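Local coordinates for F420-dependent methylenetetrahydromethanopterin dehydrogenase (Methanopyrus kandleri, PDB 1QV9), which catalyses the reversible, coenzyme F420-dependent reduction of methenyl-tetrahydromethanopterin to methylene-tetrahydromethanopterin in methanogenesis from carbon dioxide, working as a homohexamer built as a trimer of dimers, at residues A6-C11 and M18-L23; E34-G39 and E61-D66; R129-P134 and P232-A237; F194-A199 and K256-V261; M200-A205 and A245-E250. All blocks are in the same frame, centred on the assembly; numbering follows the deposited sequence.

Contact 1: residues A6-C11 and M18-L23; sequences AIFIKC and MMMDML
The ammonium group of Lys10 reaches from the strand toward segment 18-23 and meets a carboxylate and a backbone carbonyl together. Lys10 NZ lies 2.7 Å from OD1 of Asp21 in a salt bridge on the syn side of the carboxylate, 21° out of its plane. The Lys10 NZ bond to the backbone O of Met18, at 2.9 Å, is weak, and Ser17 O accepts a further one. The lysine chain runs almost fully extended beyond CG, which carries NZ past the methyl end of selenomethionine Met20. That CE methyl sits 3.9 Å from Lys10 CG and 3.8 Å from Phe8 CD2, while the selenium stands at the ring edge, 5.3 Å from the Phe8 centroid, as a Met-aromatic contact. Asp21 presses on the ring from above: its CB lies 3.7 Å from the centroid and 10° off the normal, a CH-pi contact. With chi1 at 52°, the Asp21 carboxylate turns off the ring toward Lys10, and its OD2 is hydrogen-bonded to Ser41 OG of the second subunit. Strand 4-10, helix 15-19 and strand 33-39 form a beta-alpha-beta unit in the parallel sheet of the alpha/beta domain, and this contact packs the connection against its first strand.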
# COMPACT_ATOMS: atom_id res chain seq x y z
N ALA A 6 -25.03 -14.95 -32.42
CA ALA A 6 -24.70 -13.54 -32.63
C ALA A 6 -23.30 -13.41 -33.22
O ALA A 6 -22.46 -14.29 -33.02
CB ALA A 6 -24.76 -12.77 -31.30
N ILE A 7 -23.07 -12.33 -33.94
CA ILE A 7 -21.74 -12.06 -34.49
C ILE A 7 -21.30 -10.77 -33.82
O ILE A 7 -22.09 -9.85 -33.68
CB ILE A 7 -21.76 -11.83 -36.02
CG1 ILE A 7 -22.24 -13.10 -36.74
CG2 ILE A 7 -20.34 -11.43 -36.53
CD1 ILE A 7 -22.41 -12.92 -38.25
N PHE A 8 -20.04 -10.72 -33.40
CA PHE A 8 -19.46 -9.53 -32.78
C PHE A 8 -18.42 -8.99 -33.74
O PHE A 8 -17.61 -9.76 -34.24
CB PHE A 8 -18.79 -9.86 -31.44
CG PHE A 8 -19.78 -10.21 -30.36
CD1 PHE A 8 -20.29 -11.50 -30.25
CD2 PHE A 8 -20.19 -9.23 -29.45
CE1 PHE A 8 -21.21 -11.83 -29.22
CE2 PHE A 8 -21.11 -9.55 -28.41
CZ PHE A 8 -21.61 -10.86 -28.31
N ILE A 9 -18.42 -7.69 -34.00
CA ILE A 9 -17.42 -7.09 -34.90
C ILE A 9 -16.58 -6.15 -34.06
O ILE A 9 -17.13 -5.29 -33.35
CB ILE A 9 -18.11 -6.29 -36.03
CG1 ILE A 9 -19.14 -7.16 -36.74
CG2 ILE A 9 -17.07 -5.75 -37.01
CD1 ILE A 9 -20.06 -6.33 -37.69
N LYS A 10 -15.25 -6.28 -34.14
CA LYS A 10 -14.35 -5.47 -33.32
C LYS A 10 -13.36 -4.72 -34.19
O LYS A 10 -12.52 -5.34 -34.86
CB LYS A 10 -13.56 -6.36 -32.32
CG LYS A 10 -14.44 -7.18 -31.38
CD LYS A 10 -13.65 -7.94 -30.31
CE LYS A 10 -14.61 -8.78 -29.46
NZ LYS A 10 -13.96 -9.29 -28.22
N CYS A 11 -13.47 -3.39 -34.19
CA CYS A 11 -12.57 -2.52 -34.95
C CYS A 11 -12.10 -1.42 -34.01
O CYS A 11 -12.93 -0.67 -33.45
CB CYS A 11 -13.29 -1.91 -36.15
SG CYS A 11 -13.87 -3.11 -37.36
N MSE A 18 -13.29 -5.35 -25.93
CA MSE A 18 -12.35 -6.46 -25.71
C MSE A 18 -13.10 -7.62 -25.08
O MSE A 18 -13.01 -8.76 -25.54
CB MSE A 18 -11.22 -6.08 -24.73
CG MSE A 18 -10.12 -5.18 -25.29
SE MSE A 18 -8.55 -5.09 -24.11
CE MSE A 18 -8.42 -6.94 -23.64
N MSE A 19 -13.85 -7.31 -24.02
CA MSE A 19 -14.57 -8.30 -23.21
C MSE A 19 -16.02 -8.67 -23.51
O MSE A 19 -16.47 -9.72 -23.06
CB MSE A 19 -14.53 -7.88 -21.73
CG MSE A 19 -13.22 -8.15 -20.97
SE MSE A 19 -13.22 -9.94 -20.34
CE MSE A 19 -11.36 -10.39 -20.40
N MSE A 20 -16.73 -7.82 -24.24
CA MSE A 20 -18.17 -8.03 -24.48
C MSE A 20 -18.67 -9.42 -24.73
O MSE A 20 -19.60 -9.85 -24.03
CB MSE A 20 -18.71 -7.07 -25.55
CG MSE A 20 -18.06 -7.18 -26.90
SE MSE A 20 -18.74 -5.78 -28.07
CE MSE A 20 -17.81 -6.28 -29.63
N ASP A 21 -18.05 -10.16 -25.65
CA ASP A 21 -18.56 -11.49 -25.92
C ASP A 21 -18.24 -12.48 -24.80
O ASP A 21 -19.06 -13.34 -24.45
CB ASP A 21 -18.03 -12.03 -27.26
CG ASP A 21 -16.49 -11.93 -27.37
OD1 ASP A 21 -15.97 -10.80 -27.27
OD2 ASP A 21 -15.82 -12.98 -27.56
N MSE A 22 -17.05 -12.37 -24.21
CA MSE A 22 -16.69 -13.32 -23.18
C MSE A 22 -17.48 -13.18 -21.89
O MSE A 22 -17.59 -14.14 -21.12
CB MSE A 22 -15.18 -13.26 -22.93
CG MSE A 22 -14.47 -13.68 -24.19
SE MSE A 22 -12.58 -13.78 -24.02
CE MSE A 22 -12.15 -11.94 -24.11
N LEU A 23 -18.01 -11.99 -21.63
CA LEU A 23 -18.83 -11.79 -20.44
C LEU A 23 -20.11 -12.62 -20.52
O LEU A 23 -20.80 -12.80 -19.50
CB LEU A 23 -19.23 -10.31 -20.31
CG LEU A 23 -18.09 -9.34 -20.04
CD1 LEU A 23 -18.64 -7.90 -20.25
CD2 LEU A 23 -17.52 -9.53 -18.65

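Contact 2: residues E34-G39 and E61-D66; sequences EFRVVG and EDFEPD
Residues 34-39 of strand 33-39 face the last turn of helix 46-63, with Arg36 CA 8.7 Å from Phe63 CA, and the chain leaves the helix at Glu64 with positive phi. Phe63 fills the gap: its CG is anti to the backbone N (chi1 -172°), sending the ring under Arg36 with its edge toward Glu34. Arg36 CG lies over the centre of one ring face, 3.7 Å from the centroid, a CH-pi contact. The arginine bends at chi2 (-63°), so that its guanidinium covers the ring corner, Arg36 CZ 3.6 Å from Phe63 CE1 and the two planes 38° apart. Glu34 adds its CD, 3.6 Å from Phe63 CE1, and its backbone O approaches the ring edge. The guanidinium is held by Glu34 OE1, 2.8 Å from Arg36 NH1 in a salt bridge, and by Phe35 O, 3.0 Å from Arg36 NH2. Strand 33-39 borders strand 4-10, whose Ile7 also touches Phe63; Val37 to Gly39 pair antiparallel with a strand of the second subunit, carrying the sheet across the interface.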
# COMPACT_ATOMS: atom_id res chain seq x y z
N GLU A 34 -24.08 -19.39 -29.38
CA GLU A 34 -23.02 -19.67 -30.34
C GLU A 34 -22.67 -18.32 -30.92
O GLU A 34 -23.56 -17.60 -31.36
CB GLU A 34 -23.51 -20.60 -31.45
CG GLU A 34 -22.40 -20.94 -32.43
CD GLU A 34 -22.75 -22.06 -33.40
OE1 GLU A 34 -21.83 -22.48 -34.14
OE2 GLU A 34 -23.91 -22.52 -33.43
N PHE A 35 -21.38 -17.97 -30.89
CA PHE A 35 -20.95 -16.68 -31.41
C PHE A 35 -19.83 -16.81 -32.43
O PHE A 35 -19.08 -17.79 -32.45
CB PHE A 35 -20.38 -15.80 -30.27
CG PHE A 35 -21.30 -15.61 -29.09
CD1 PHE A 35 -20.81 -15.63 -27.80
CD2 PHE A 35 -22.65 -15.34 -29.27
CE1 PHE A 35 -21.65 -15.38 -26.69
CE2 PHE A 35 -23.49 -15.09 -28.17
CZ PHE A 35 -22.98 -15.11 -26.88
N ARG A 36 -19.74 -15.80 -33.27
CA ARG A 36 -18.65 -15.65 -34.22
C ARG A 36 -18.12 -14.25 -33.94
O ARG A 36 -18.90 -13.34 -33.66
CB ARG A 36 -19.12 -15.74 -35.67
CG ARG A 36 -19.65 -17.12 -36.09
CD ARG A 36 -18.53 -18.19 -36.00
NE ARG A 36 -19.08 -19.49 -36.41
CZ ARG A 36 -19.64 -20.36 -35.59
NH1 ARG A 36 -20.11 -21.49 -36.10
NH2 ARG A 36 -19.70 -20.12 -34.28
N VAL A 37 -16.81 -14.08 -33.96
CA VAL A 37 -16.18 -12.77 -33.72
C VAL A 37 -15.28 -12.45 -34.90
O VAL A 37 -14.50 -13.30 -35.33
CB VAL A 37 -15.37 -12.79 -32.40
CG1 VAL A 37 -14.76 -11.39 -32.13
CG2 VAL A 37 -16.26 -13.20 -31.26
N VAL A 38 -15.37 -11.23 -35.44
CA VAL A 38 -14.54 -10.89 -36.60
C VAL A 38 -14.11 -9.43 -36.49
O VAL A 38 -14.78 -8.65 -35.81
CB VAL A 38 -15.28 -11.08 -37.94
CG1 VAL A 38 -15.70 -12.53 -38.08
CG2 VAL A 38 -16.51 -10.13 -38.02
N GLY A 39 -13.00 -9.05 -37.12
CA GLY A 39 -12.60 -7.67 -37.01
C GLY A 39 -11.30 -7.43 -37.74
O GLY A 39 -10.75 -8.35 -38.36
N GLU A 61 -24.93 -14.96 -43.70
CA GLU A 61 -25.81 -15.70 -44.62
C GLU A 61 -26.00 -17.16 -44.21
O GLU A 61 -27.13 -17.67 -44.23
CB GLU A 61 -25.26 -15.65 -46.05
CG GLU A 61 -26.23 -16.24 -47.08
CD GLU A 61 -25.63 -16.35 -48.47
OE1 GLU A 61 -26.40 -16.69 -49.41
OE2 GLU A 61 -24.41 -16.13 -48.63
N ASP A 62 -24.92 -17.83 -43.84
CA ASP A 62 -25.03 -19.22 -43.42
C ASP A 62 -25.20 -19.37 -41.91
O ASP A 62 -25.80 -20.34 -41.43
CB ASP A 62 -23.79 -20.01 -43.86
CG ASP A 62 -23.85 -21.47 -43.47
OD1 ASP A 62 -23.14 -21.88 -42.52
OD2 ASP A 62 -24.62 -22.23 -44.11
N PHE A 63 -24.66 -18.42 -41.16
CA PHE A 63 -24.73 -18.51 -39.70
C PHE A 63 -26.09 -18.10 -39.16
O PHE A 63 -26.50 -18.63 -38.14
CB PHE A 63 -23.61 -17.67 -39.08
CG PHE A 63 -23.45 -17.83 -37.59
CD1 PHE A 63 -23.19 -19.07 -37.00
CD2 PHE A 63 -23.53 -16.70 -36.75
CE1 PHE A 63 -23.01 -19.19 -35.63
CE2 PHE A 63 -23.35 -16.82 -35.39
CZ PHE A 63 -23.09 -18.06 -34.82
N GLU A 64 -26.77 -17.19 -39.84
CA GLU A 64 -28.10 -16.72 -39.45
C GLU A 64 -28.15 -16.20 -38.00
O GLU A 64 -28.87 -16.75 -37.14
CB GLU A 64 -29.13 -17.85 -39.64
CG GLU A 64 -29.07 -18.47 -41.02
CD GLU A 64 -30.20 -19.46 -41.29
OE1 GLU A 64 -30.57 -20.23 -40.38
OE2 GLU A 64 -30.72 -19.45 -42.43
N PRO A 65 -27.37 -15.16 -37.69
CA PRO A 65 -27.36 -14.60 -36.34
C PRO A 65 -28.70 -13.94 -35.98
O PRO A 65 -29.40 -13.42 -36.85
CB PRO A 65 -26.25 -13.56 -36.40
CG PRO A 65 -26.28 -13.10 -37.80
CD PRO A 65 -26.50 -14.38 -38.60
N ASP A 66 -29.01 -13.96 -34.68
CA ASP A 66 -30.22 -13.31 -34.17
C ASP A 66 -29.92 -11.81 -34.02
O ASP A 66 -30.80 -10.98 -34.14
CB ASP A 66 -30.59 -13.96 -32.86
CG ASP A 66 -30.95 -15.41 -33.06
OD1 ASP A 66 -30.38 -16.29 -32.36
OD2 ASP A 66 -31.82 -15.68 -33.93

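Contact 3: residues R129-P134 and P232-A237; sequences REFLDP and PIVASA
The loop between strand 115-119 and helix 134-150 packs onto helix 227-257 through one aromatic side chain, Phe131, which meets the adjacent Val234 and Ala235. Phe131 holds CG anti to its own N (chi1 175°), and this swings the ring away from the loop and onto the helix surface. Ala235 lies over one ring face, displaced toward the rim: its CA is 3.9 Å from the centroid and 23° off the normal, a CH-pi contact made by the helix backbone itself. The Ala235 methyl approaches the same outer part of the ring, with CB 3.5 Å from Phe131 CE1. Val234 takes the inner part, where CG2 lies 3.8 Å from Phe131 CD2 and equally close to Phe131 CB, so the valine branch runs alongside the base of the aromatic side chain. Carbon-to-carbon contacts dominate here. They fasten the lead-in to helix 134-150 onto helix 227-257 of the helix bundle, just before Asp133 N-caps helix 134-150 by taking the backbone N-H of Glu136 with OD1. On the helix side, Ser236 turns back to give its OG proton to Ile233 O, 2.7 Å away. His238, one turn on from Val234, sets its ring edge-to-face with Phe131. Phe278 of the second subunit and Val201 of the third both pack on Ala235, while Asp133 OD2 forms a salt bridge with Arg155 of the second subunit.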
# COMPACT_ATOMS: atom_id res chain seq x y z
N ARG A 129 3.00 8.59 -29.92
CA ARG A 129 4.13 7.69 -30.15
C ARG A 129 5.28 7.76 -29.12
O ARG A 129 5.95 6.76 -28.82
CB ARG A 129 4.69 7.89 -31.59
CG ARG A 129 5.84 6.98 -31.94
CD ARG A 129 6.28 7.11 -33.41
NE ARG A 129 5.29 6.55 -34.33
CZ ARG A 129 4.32 7.25 -34.92
NH1 ARG A 129 3.46 6.65 -35.73
NH2 ARG A 129 4.23 8.56 -34.72
N GLU A 130 5.54 8.95 -28.57
CA GLU A 130 6.60 9.12 -27.60
C GLU A 130 6.34 8.46 -26.25
O GLU A 130 7.24 8.32 -25.46
CB GLU A 130 6.85 10.61 -27.34
CG GLU A 130 7.26 11.42 -28.57
CD GLU A 130 6.08 12.05 -29.34
OE1 GLU A 130 6.31 13.11 -29.99
OE2 GLU A 130 4.95 11.51 -29.32
N PHE A 131 5.10 8.03 -26.04
CA PHE A 131 4.70 7.47 -24.74
C PHE A 131 4.05 6.11 -24.88
O PHE A 131 4.38 5.16 -24.14
CB PHE A 131 3.69 8.41 -24.09
CG PHE A 131 3.11 7.87 -22.81
CD1 PHE A 131 3.89 7.78 -21.67
CD2 PHE A 131 1.77 7.46 -22.75
CE1 PHE A 131 3.37 7.28 -20.45
CE2 PHE A 131 1.25 6.95 -21.54
CZ PHE A 131 2.05 6.87 -20.41
N LEU A 132 3.13 6.00 -25.82
CA LEU A 132 2.41 4.73 -25.96
C LEU A 132 3.03 3.68 -26.85
O LEU A 132 2.89 3.73 -28.09
CB LEU A 132 0.99 5.00 -26.44
CG LEU A 132 0.07 3.76 -26.28
CD1 LEU A 132 -0.44 3.76 -24.85
CD2 LEU A 132 -1.05 3.77 -27.28
N ASP A 133 3.71 2.69 -26.25
CA ASP A 133 4.24 1.57 -27.03
C ASP A 133 3.32 0.38 -26.68
O ASP A 133 2.37 0.57 -25.92
CB ASP A 133 5.72 1.26 -26.70
CG ASP A 133 5.92 0.61 -25.33
OD1 ASP A 133 5.12 0.87 -24.41
OD2 ASP A 133 6.91 -0.13 -25.18
N PRO A 134 3.54 -0.81 -27.27
CA PRO A 134 2.67 -1.97 -26.99
C PRO A 134 2.51 -2.29 -25.50
O PRO A 134 1.38 -2.53 -25.02
CB PRO A 134 3.32 -3.09 -27.79
CG PRO A 134 3.86 -2.31 -29.03
CD PRO A 134 4.48 -1.11 -28.38
N PRO A 232 4.00 14.70 -21.19
CA PRO A 232 3.62 14.66 -19.77
C PRO A 232 2.09 14.59 -19.65
O PRO A 232 1.54 13.88 -18.78
CB PRO A 232 4.13 15.98 -19.20
CG PRO A 232 5.37 16.22 -20.01
CD PRO A 232 4.99 15.79 -21.42
N ILE A 233 1.37 15.32 -20.51
CA ILE A 233 -0.07 15.27 -20.42
C ILE A 233 -0.62 13.85 -20.65
O ILE A 233 -1.44 13.37 -19.83
CB ILE A 233 -0.72 16.30 -21.42
CG1 ILE A 233 -0.39 17.72 -20.92
CG2 ILE A 233 -2.23 16.09 -21.51
CD1 ILE A 233 -0.80 18.82 -21.92
N VAL A 234 -0.23 13.18 -21.73
CA VAL A 234 -0.81 11.84 -21.95
C VAL A 234 -0.36 10.87 -20.85
O VAL A 234 -1.13 9.98 -20.47
CB VAL A 234 -0.53 11.23 -23.34
CG1 VAL A 234 -1.20 12.10 -24.43
CG2 VAL A 234 0.95 11.06 -23.57
N ALA A 235 0.84 11.06 -20.32
CA ALA A 235 1.33 10.15 -19.25
C ALA A 235 0.51 10.37 -18.00
O ALA A 235 0.24 9.41 -17.25
CB ALA A 235 2.78 10.41 -18.93
N SER A 236 0.09 11.61 -17.74
CA SER A 236 -0.70 11.88 -16.55
C SER A 236 -2.07 11.18 -16.62
O SER A 236 -2.60 10.78 -15.59
CB SER A 236 -0.84 13.40 -16.32
OG SER A 236 -1.81 13.96 -17.17
N ALA A 237 -2.60 11.02 -17.83
CA ALA A 237 -3.89 10.34 -18.03
C ALA A 237 -3.74 8.88 -17.57
O ALA A 237 -4.64 8.32 -16.91
CB ALA A 237 -4.27 10.41 -19.48

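Contact 4: residues F194-A199 and K256-V261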
# COMPACT_ATOMS: atom_id res chain seq x y z
N PHE A 194 -23.14 -3.47 -4.74
CA PHE A 194 -22.40 -3.48 -3.49
C PHE A 194 -23.17 -3.54 -2.19
O PHE A 194 -24.10 -2.73 -1.97
CB PHE A 194 -21.51 -2.23 -3.45
CG PHE A 194 -20.52 -2.16 -4.59
CD1 PHE A 194 -19.39 -2.95 -4.56
CD2 PHE A 194 -20.74 -1.33 -5.70
CE1 PHE A 194 -18.48 -2.95 -5.64
CE2 PHE A 194 -19.85 -1.32 -6.77
CZ PHE A 194 -18.72 -2.12 -6.75
N GLU A 195 -22.79 -4.46 -1.32
CA GLU A 195 -23.43 -4.52 -0.02
C GLU A 195 -22.90 -3.38 0.87
O GLU A 195 -23.65 -2.72 1.60
CB GLU A 195 -23.17 -5.86 0.64
CG GLU A 195 -23.92 -5.96 1.97
CD GLU A 195 -23.73 -7.27 2.71
OE1 GLU A 195 -24.32 -8.29 2.28
OE2 GLU A 195 -23.00 -7.26 3.72
N ASN A 196 -21.59 -3.10 0.77
CA ASN A 196 -21.00 -2.03 1.59
C ASN A 196 -21.12 -0.70 0.85
O ASN A 196 -20.72 -0.58 -0.30
CB ASN A 196 -19.54 -2.39 1.85
CG ASN A 196 -18.86 -1.41 2.74
OD1 ASN A 196 -18.69 -1.65 3.94
ND2 ASN A 196 -18.47 -0.31 2.17
N PRO A 197 -21.66 0.33 1.51
CA PRO A 197 -21.80 1.59 0.81
C PRO A 197 -20.51 2.30 0.41
O PRO A 197 -20.50 2.98 -0.63
CB PRO A 197 -22.69 2.41 1.75
CG PRO A 197 -22.34 1.93 3.08
CD PRO A 197 -22.13 0.43 2.91
N TYR A 198 -19.45 2.14 1.21
CA TYR A 198 -18.16 2.78 0.85
C TYR A 198 -17.59 2.07 -0.38
O TYR A 198 -16.89 2.70 -1.18
CB TYR A 198 -17.20 2.76 2.02
CG TYR A 198 -17.73 3.63 3.14
CD1 TYR A 198 -17.62 5.03 3.06
CD2 TYR A 198 -18.42 3.09 4.23
CE1 TYR A 198 -18.20 5.86 4.06
CE2 TYR A 198 -18.99 3.92 5.23
CZ TYR A 198 -18.88 5.28 5.13
OH TYR A 198 -19.46 6.05 6.11
N ALA A 199 -17.90 0.78 -0.58
CA ALA A 199 -17.43 0.14 -1.82
C ALA A 199 -18.11 0.82 -3.02
O ALA A 199 -17.47 1.08 -4.03
CB ALA A 199 -17.78 -1.39 -1.79
N LYS A 256 -15.10 -8.12 0.00
CA LYS A 256 -14.56 -9.37 0.56
C LYS A 256 -14.60 -9.33 2.10
O LYS A 256 -14.89 -10.35 2.75
CB LYS A 256 -13.11 -9.61 0.11
CG LYS A 256 -12.99 -9.98 -1.37
CD LYS A 256 -11.52 -10.19 -1.74
CE LYS A 256 -11.36 -10.45 -3.21
NZ LYS A 256 -9.88 -10.54 -3.55
N SER A 257 -14.30 -8.18 2.71
CA SER A 257 -14.31 -8.10 4.17
C SER A 257 -15.67 -8.41 4.75
O SER A 257 -15.77 -8.88 5.89
CB SER A 257 -13.82 -6.72 4.64
OG SER A 257 -14.81 -5.73 4.50
N ASN A 258 -16.71 -8.15 3.97
CA ASN A 258 -18.07 -8.43 4.43
C ASN A 258 -18.62 -9.74 3.90
O ASN A 258 -19.81 -10.02 4.10
CB ASN A 258 -18.99 -7.31 3.98
CG ASN A 258 -18.80 -6.06 4.78
OD1 ASN A 258 -18.93 -6.08 6.01
ND2 ASN A 258 -18.51 -4.98 4.11
N ASP A 259 -17.77 -10.53 3.23
CA ASP A 259 -18.17 -11.78 2.58
C ASP A 259 -19.46 -11.51 1.80
O ASP A 259 -20.47 -12.20 1.91
CB ASP A 259 -18.35 -12.94 3.59
CG ASP A 259 -18.61 -14.27 2.88
OD1 ASP A 259 -18.30 -14.40 1.67
OD2 ASP A 259 -19.12 -15.22 3.55
N ALA A 260 -19.41 -10.49 0.96
CA ALA A 260 -20.58 -10.08 0.21
C ALA A 260 -20.29 -9.84 -1.26
O ALA A 260 -21.00 -9.07 -1.90
CB ALA A 260 -21.16 -8.79 0.86
N VAL A 261 -19.26 -10.47 -1.79
CA VAL A 261 -18.94 -10.27 -3.20
C VAL A 261 -20.02 -10.86 -4.14
O VAL A 261 -20.17 -12.09 -4.22
CB VAL A 261 -17.57 -10.90 -3.57
CG1 VAL A 261 -17.27 -10.59 -5.07
CG2 VAL A 261 -16.44 -10.39 -2.68
O HOH W 1 -22.17 -9.29 5.04
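Ala260 and Glu195 make the close-packed part of this contact, and a water marks its looser margin. The Ala260 methyl nestles along the glutamate side chain: its CB lies 3.6 Å from Glu195 CB and 3.5 Å from Glu195 CD, so it touches both the root and the carboxylate end. The chain of Glu195, with CG anti to the backbone N (chi1 -176°) and extended beyond it, runs alongside that methyl toward Asn258. There the packing gives way to looser contact, for Glu195 OE2 is 4.0 Å from Asn258 CB. A water bridges the same region, donating to Glu195 OE2 at 2.6 Å and to Asn258 O at 2.6 Å, and so ties the exposed carboxylate to the chain just past helix 227-257. On the buried flank the amides of Asn196 and Asn258 cross at about a right angle along their chains, yet their planes differ by just 22°. Asn258 also offers ND2 to Ser257 O of the fourth subunit. Glu255, one turn back in helix 227-257, accepts the backbone N-H groups of both Glu195 and Asn196 through its two carboxylate oxygens, holding the approach to helix 197-223 against its neighbour. The two helix ends thus meet as a pair: Asn196 stands at the N-cap position of helix 197-223, while helix 227-257 closes in a Schellman motif with Asp259, at positive phi, as its C-prime residue.

Contact 5: residues M200-A205 and A245-E250; sequences MVKAMA and AELADE
Lys202 and Glu250 cross at about a right angle and join at their charged ends, while Leu247 packs against Lys202 and Ala205. The lysine starts with CG anti to its carbonyl carbon (chi1 -71°), stays extended through CE and bends at chi4 (-74°), a bend that brings Lys202 NZ to Glu250 OE1 at 2.9 Å. The salt bridge meets that oxygen nearly along its C-O axis, and Lys202 CD runs 4.0 Å from Glu250 CB. Neither charge is confined to this pair. The ammonium group also reaches Glu239 of the third subunit and Glu253 of the fourth, while the two oxygens of Glu250 meet Arg242 and Lys243 of the third subunit, so the bridge is one link in a charge network at the subunit interface. Leu247 points its two methyls apart: CD1 lies 3.8 Å from the Ala205 methyl, and CD2 faces Lys202 CB at 4.1 Å. Leu247 CB rests 3.8 Å from Lys202 O. The axes of segments 200-205 and 245-250 approach to 8.0 Å and run nearly antiparallel, 165° between their directions. These are the paired long helices 197-223 and 227-257 of the bundle; helix 134-150 packs beside Ala245 and Ala248, and Leu247 reaches further along helix 197-223 to Ala206 and Ile209.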
# COMPACT_ATOMS: atom_id res chain seq x y z
N MSE A 200 -19.43 1.08 -2.94
CA MSE A 200 -20.12 1.76 -4.02
C MSE A 200 -19.49 3.13 -4.27
O MSE A 200 -19.27 3.53 -5.42
CB MSE A 200 -21.62 1.94 -3.71
CG MSE A 200 -22.32 2.65 -4.86
SE MSE A 200 -24.25 2.81 -4.41
CE MSE A 200 -24.04 4.06 -3.00
N VAL A 201 -19.24 3.87 -3.20
CA VAL A 201 -18.71 5.21 -3.33
C VAL A 201 -17.30 5.21 -3.93
O VAL A 201 -16.94 6.08 -4.77
CB VAL A 201 -18.78 5.91 -1.96
CG1 VAL A 201 -17.91 7.13 -1.93
CG2 VAL A 201 -20.27 6.28 -1.69
N LYS A 202 -16.48 4.24 -3.53
CA LYS A 202 -15.14 4.14 -4.13
C LYS A 202 -15.26 3.77 -5.61
O LYS A 202 -14.47 4.21 -6.44
CB LYS A 202 -14.30 3.08 -3.39
CG LYS A 202 -13.91 3.55 -2.01
CD LYS A 202 -13.21 2.43 -1.20
CE LYS A 202 -12.86 2.85 0.23
NZ LYS A 202 -11.71 3.77 0.32
N ALA A 203 -16.19 2.87 -5.95
CA ALA A 203 -16.41 2.47 -7.35
C ALA A 203 -16.87 3.68 -8.19
O ALA A 203 -16.44 3.85 -9.30
CB ALA A 203 -17.44 1.32 -7.41
N MSE A 204 -17.72 4.53 -7.60
CA MSE A 204 -18.16 5.73 -8.29
C MSE A 204 -16.98 6.65 -8.51
O MSE A 204 -16.83 7.18 -9.61
CB MSE A 204 -19.25 6.44 -7.48
CG MSE A 204 -20.52 5.59 -7.44
SE MSE A 204 -21.86 6.35 -6.20
CE MSE A 204 -21.82 8.12 -6.85
N ALA A 205 -16.15 6.85 -7.49
CA ALA A 205 -14.95 7.68 -7.67
C ALA A 205 -14.08 7.09 -8.79
O ALA A 205 -13.50 7.80 -9.59
CB ALA A 205 -14.13 7.74 -6.39
N ALA A 245 -7.99 2.18 -11.02
CA ALA A 245 -8.01 0.69 -10.82
C ALA A 245 -7.80 0.39 -9.34
O ALA A 245 -8.38 -0.58 -8.80
CB ALA A 245 -6.91 0.03 -11.63
N GLU A 246 -6.96 1.17 -8.66
CA GLU A 246 -6.72 0.93 -7.24
C GLU A 246 -8.00 1.17 -6.44
O GLU A 246 -8.31 0.44 -5.48
CB GLU A 246 -5.59 1.85 -6.75
CG GLU A 246 -5.17 1.66 -5.32
CD GLU A 246 -4.20 2.75 -4.93
OE1 GLU A 246 -3.21 2.94 -5.67
OE2 GLU A 246 -4.44 3.44 -3.91
N LEU A 247 -8.78 2.19 -6.81
CA LEU A 247 -10.04 2.43 -6.11
C LEU A 247 -10.99 1.27 -6.33
O LEU A 247 -11.68 0.86 -5.38
CB LEU A 247 -10.71 3.72 -6.64
CG LEU A 247 -10.29 5.02 -5.97
CD1 LEU A 247 -10.72 6.18 -6.87
CD2 LEU A 247 -10.95 5.16 -4.60
N ALA A 248 -11.04 0.77 -7.56
CA ALA A 248 -11.94 -0.35 -7.87
C ALA A 248 -11.47 -1.56 -7.06
O ALA A 248 -12.31 -2.34 -6.54
CB ALA A 248 -11.93 -0.63 -9.37
N ASP A 249 -10.16 -1.77 -6.97
CA ASP A 249 -9.62 -2.90 -6.17
C ASP A 249 -10.03 -2.72 -4.69
O ASP A 249 -10.43 -3.67 -4.02
CB ASP A 249 -8.08 -2.94 -6.24
CG ASP A 249 -7.49 -4.14 -5.48
OD1 ASP A 249 -7.60 -5.24 -6.06
OD2 ASP A 249 -6.97 -3.98 -4.36
N GLU A 250 -9.93 -1.50 -4.16
CA GLU A 250 -10.31 -1.24 -2.78
C GLU A 250 -11.79 -1.55 -2.55
O GLU A 250 -12.15 -2.07 -1.48
CB GLU A 250 -10.08 0.23 -2.40
CG GLU A 250 -8.66 0.58 -2.17
CD GLU A 250 -8.47 1.98 -1.56
OE1 GLU A 250 -9.47 2.68 -1.23
OE2 GLU A 250 -7.31 2.38 -1.42

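Overall arrangement
Contacts 1 and 2 belong to the parallel sheet and come first along the chain. Their centres are 11 Å apart, and they touch through the neighbouring strands 4-10 and 33-39. Contacts 4 and 5 join helices 197-223 and 227-257; contact 5 is nested inside the loop closed by contact 4, with centres 12 Å apart. Contact 3 also uses helix 227-257, about 24 Å from contact 5 and 35 Å from contact 4 between centres, and its segments alternate with theirs. Contact 2 lies across the chain's centre from contacts 4 and 5. They sample both the alpha/beta domain and the helix bundle, and all five border other subunits of the hexamer.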